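V-type ATP synthase alpha chain (Nanoarchaeum equitans Kin4-M, PDB 5BN4) forms subunit A of an archaeal V-type ATP synthase, a P-loop protein of the ATP synthase alpha/beta family with an N-terminal beta-barrel domain. Local coordinates at residues N2-I7 with E58-T63. Sequence-based numbering, arbitrary orientation.
Sequences NRIISI and EPVFNT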
loop_
_atom_site.group_PDB
_atom_site.type_symbol
_atom_site.label_atom_id
_atom_site.label_comp_id
_atom_site.label_asym_id
_atom_site.label_seq_id
_atom_site.Cartn_x
_atom_site.Cartn_y
_atom_site.Cartn_z
ATOM N N ASN A 2 23.250 -40.630 12.160
ATOM C CA ASN A 2 22.484 -39.433 11.823
ATOM C C ASN A 2 21.298 -39.208 12.755
ATOM O O ASN A 2 20.616 -40.153 13.150
ATOM C CB ASN A 2 22.005 -39.487 10.371
ATOM C CG ASN A 2 23.148 -39.424 9.376
ATOM O OD1 ASN A 2 24.166 -38.774 9.621
ATOM N ND2 ASN A 2 22.986 -40.099 8.245
ATOM N N ARG A 3 21.053 -37.947 13.094
ATOM C CA ARG A 3 20.000 -37.597 14.037
ATOM C C ARG A 3 19.269 -36.322 13.629
ATOM O O ARG A 3 19.896 -35.294 13.381
ATOM C CB ARG A 3 20.594 -37.419 15.437
ATOM C CG ARG A 3 19.633 -36.823 16.454
ATOM C CD ARG A 3 20.380 -36.213 17.631
ATOM N NE ARG A 3 19.475 -35.598 18.599
ATOM C CZ ARG A 3 19.042 -36.197 19.703
ATOM N NH1 ARG A 3 19.433 -37.432 19.987
ATOM N NH2 ARG A 3 18.219 -35.560 20.527
ATOM N N ILE A 4 17.943 -36.396 13.560
ATOM C CA ILE A 4 17.123 -35.206 13.374
ATOM C C ILE A 4 17.295 -34.306 14.593
ATOM O O ILE A 4 17.208 -34.770 15.727
ATOM C CB ILE A 4 15.629 -35.567 13.227
ATOM C CG1 ILE A 4 15.406 -36.478 12.019
ATOM C CG2 ILE A 4 14.778 -34.309 13.122
ATOM C CD1 ILE A 4 13.970 -36.938 11.858
ATOM N N ILE A 5 17.557 -33.023 14.370
ATOM C CA ILE A 5 17.716 -32.101 15.489
ATOM C C ILE A 5 16.568 -31.098 15.556
ATOM O O ILE A 5 16.394 -30.410 16.561
ATOM C CB ILE A 5 19.064 -31.353 15.443
ATOM C CG1 ILE A 5 19.049 -30.274 14.361
ATOM C CG2 ILE A 5 20.213 -32.333 15.233
ATOM C CD1 ILE A 5 20.307 -29.435 14.326
ATOM N N SER A 6 15.785 -31.026 14.484
ATOM C CA SER A 6 14.635 -30.130 14.439
ATOM C C SER A 6 13.656 -30.526 13.339
ATOM O O SER A 6 14.049 -31.080 12.312
ATOM C CB SER A 6 15.088 -28.683 14.229
ATOM O OG SER A 6 13.981 -27.797 14.243
ATOM N N ILE A 7 12.378 -30.247 13.570
ATOM C CA ILE A 7 11.346 -30.462 12.563
ATOM C C ILE A 7 10.470 -29.220 12.447
ATOM O O ILE A 7 9.730 -28.876 13.372
ATOM C CB ILE A 7 10.467 -31.686 12.888
ATOM C CG1 ILE A 7 11.316 -32.958 12.937
ATOM C CG2 ILE A 7 9.361 -31.835 11.854
ATOM C CD1 ILE A 7 11.214 -33.710 14.245
ATOM N N GLU A 58 15.077 -39.396 16.093
ATOM C CA GLU A 58 14.960 -40.315 14.962
ATOM C C GLU A 58 16.134 -40.216 13.984
ATOM O O GLU A 58 16.740 -39.155 13.839
ATOM C CB GLU A 58 13.633 -40.093 14.231
ATOM C CG GLU A 58 12.412 -40.353 15.092
ATOM C CD GLU A 58 11.138 -40.452 14.279
ATOM O OE1 GLU A 58 10.183 -39.707 14.581
ATOM O OE2 GLU A 58 11.091 -41.281 13.344
ATOM N N PRO A 59 16.464 -41.334 13.315
ATOM C CA PRO A 59 17.603 -41.383 12.392
ATOM C C PRO A 59 17.279 -40.851 10.997
ATOM O O PRO A 59 16.111 -40.708 10.636
ATOM C CB PRO A 59 17.905 -42.879 12.311
ATOM C CG PRO A 59 16.576 -43.519 12.489
ATOM C CD PRO A 59 15.841 -42.660 13.485
ATOM N N VAL A 60 18.326 -40.565 10.227
ATOM C CA VAL A 60 18.192 -40.130 8.840
ATOM C C VAL A 60 19.128 -40.957 7.964
ATOM O O VAL A 60 20.346 -40.802 8.029
ATOM C CB VAL A 60 18.549 -38.639 8.677
ATOM C CG1 VAL A 60 18.485 -38.235 7.211
ATOM C CG2 VAL A 60 17.625 -37.773 9.514
ATOM N N PHE A 61 18.559 -41.832 7.144
ATOM C CA PHE A 61 19.357 -42.775 6.363
ATOM C C PHE A 61 19.902 -42.174 5.068
ATOM O O PHE A 61 19.157 -41.601 4.276
ATOM C CB PHE A 61 18.546 -44.037 6.066
ATOM C CG PHE A 61 18.027 -44.725 7.297
ATOM C CD1 PHE A 61 18.839 -45.581 8.020
ATOM C CD2 PHE A 61 16.729 -44.508 7.734
ATOM C CE1 PHE A 61 18.368 -46.212 9.156
ATOM C CE2 PHE A 61 16.251 -45.137 8.870
ATOM C CZ PHE A 61 17.071 -45.990 9.581
ATOM N N ASN A 62 21.208 -42.314 4.863
ATOM C CA ASN A 62 21.860 -41.812 3.658
ATOM C C ASN A 62 21.557 -42.679 2.442
ATOM O O ASN A 62 21.254 -43.865 2.575
ATOM C CB ASN A 62 23.376 -41.734 3.861
ATOM C CG ASN A 62 23.785 -40.614 4.797
ATOM O OD1 ASN A 62 23.710 -40.752 6.018
ATOM N ND2 ASN A 62 24.232 -39.499 4.229
ATOM N N THR A 63 21.626 -42.075 1.257
ATOM C CA THR A 63 21.548 -42.821 0.004
ATOM C C THR A 63 22.670 -42.370 -0.923
ATOM O O THR A 63 23.379 -41.407 -0.632
ATOM C CB THR A 63 20.183 -42.654 -0.715
ATOM O OG1 THR A 63 20.014 -41.292 -1.130
ATOM C CG2 THR A 63 19.028 -43.058 0.194
#
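Asn2 ND2 reaches across to two acceptors, Val60 O and Asn62 OD1, where the outermost strands of the N-terminal beta barrel come together. The bond from Asn2 ND2 to Val60 O is 2.7 Å long, with the oxygen close to the amide plane of Asn2 and the N-H moderately bent toward it. The second bond, to Asn62 OD1, is more bent; its modelled length is too short to be trusted in detail. The two amide planes are turned 47° apart. Asn62 ND2 donates to Lys17 O and Glu22 OE2, an arrangement consistent with OD1 being the end turned to Asn2.

The two segments run roughly antiparallel but splay, their touching parts 131° apart. A single backbone hydrogen bond joins them, from Ile4 N to Glu58 O, 3.0 Å long and nearly straight. Between it and the Asn2 side chain, Pro59 turns its CA-H to Asn2 O, CA to O 3.3 Å, in a CA-H...O contact.

On the barrel's inner side Ile4 and Val60 cross at about a right angle, CG1 of Ile4 lying 3.6 Å from CG2 of Val60. They join the apolar barrel interior, Ile4 meeting Val12 and Val26, Val60 meeting Val24 and Ile45. The Glu58 carboxylate is held by backbone N-H groups outside the pair, OE1 by Lys55 N and OE2 by Glu28 N. With CG1 beside its backbone N (chi1 -60°), Ile4 extends alongside the base of Glu58, where Ile4 CD1 rests 4.0 Å from Glu58 CB.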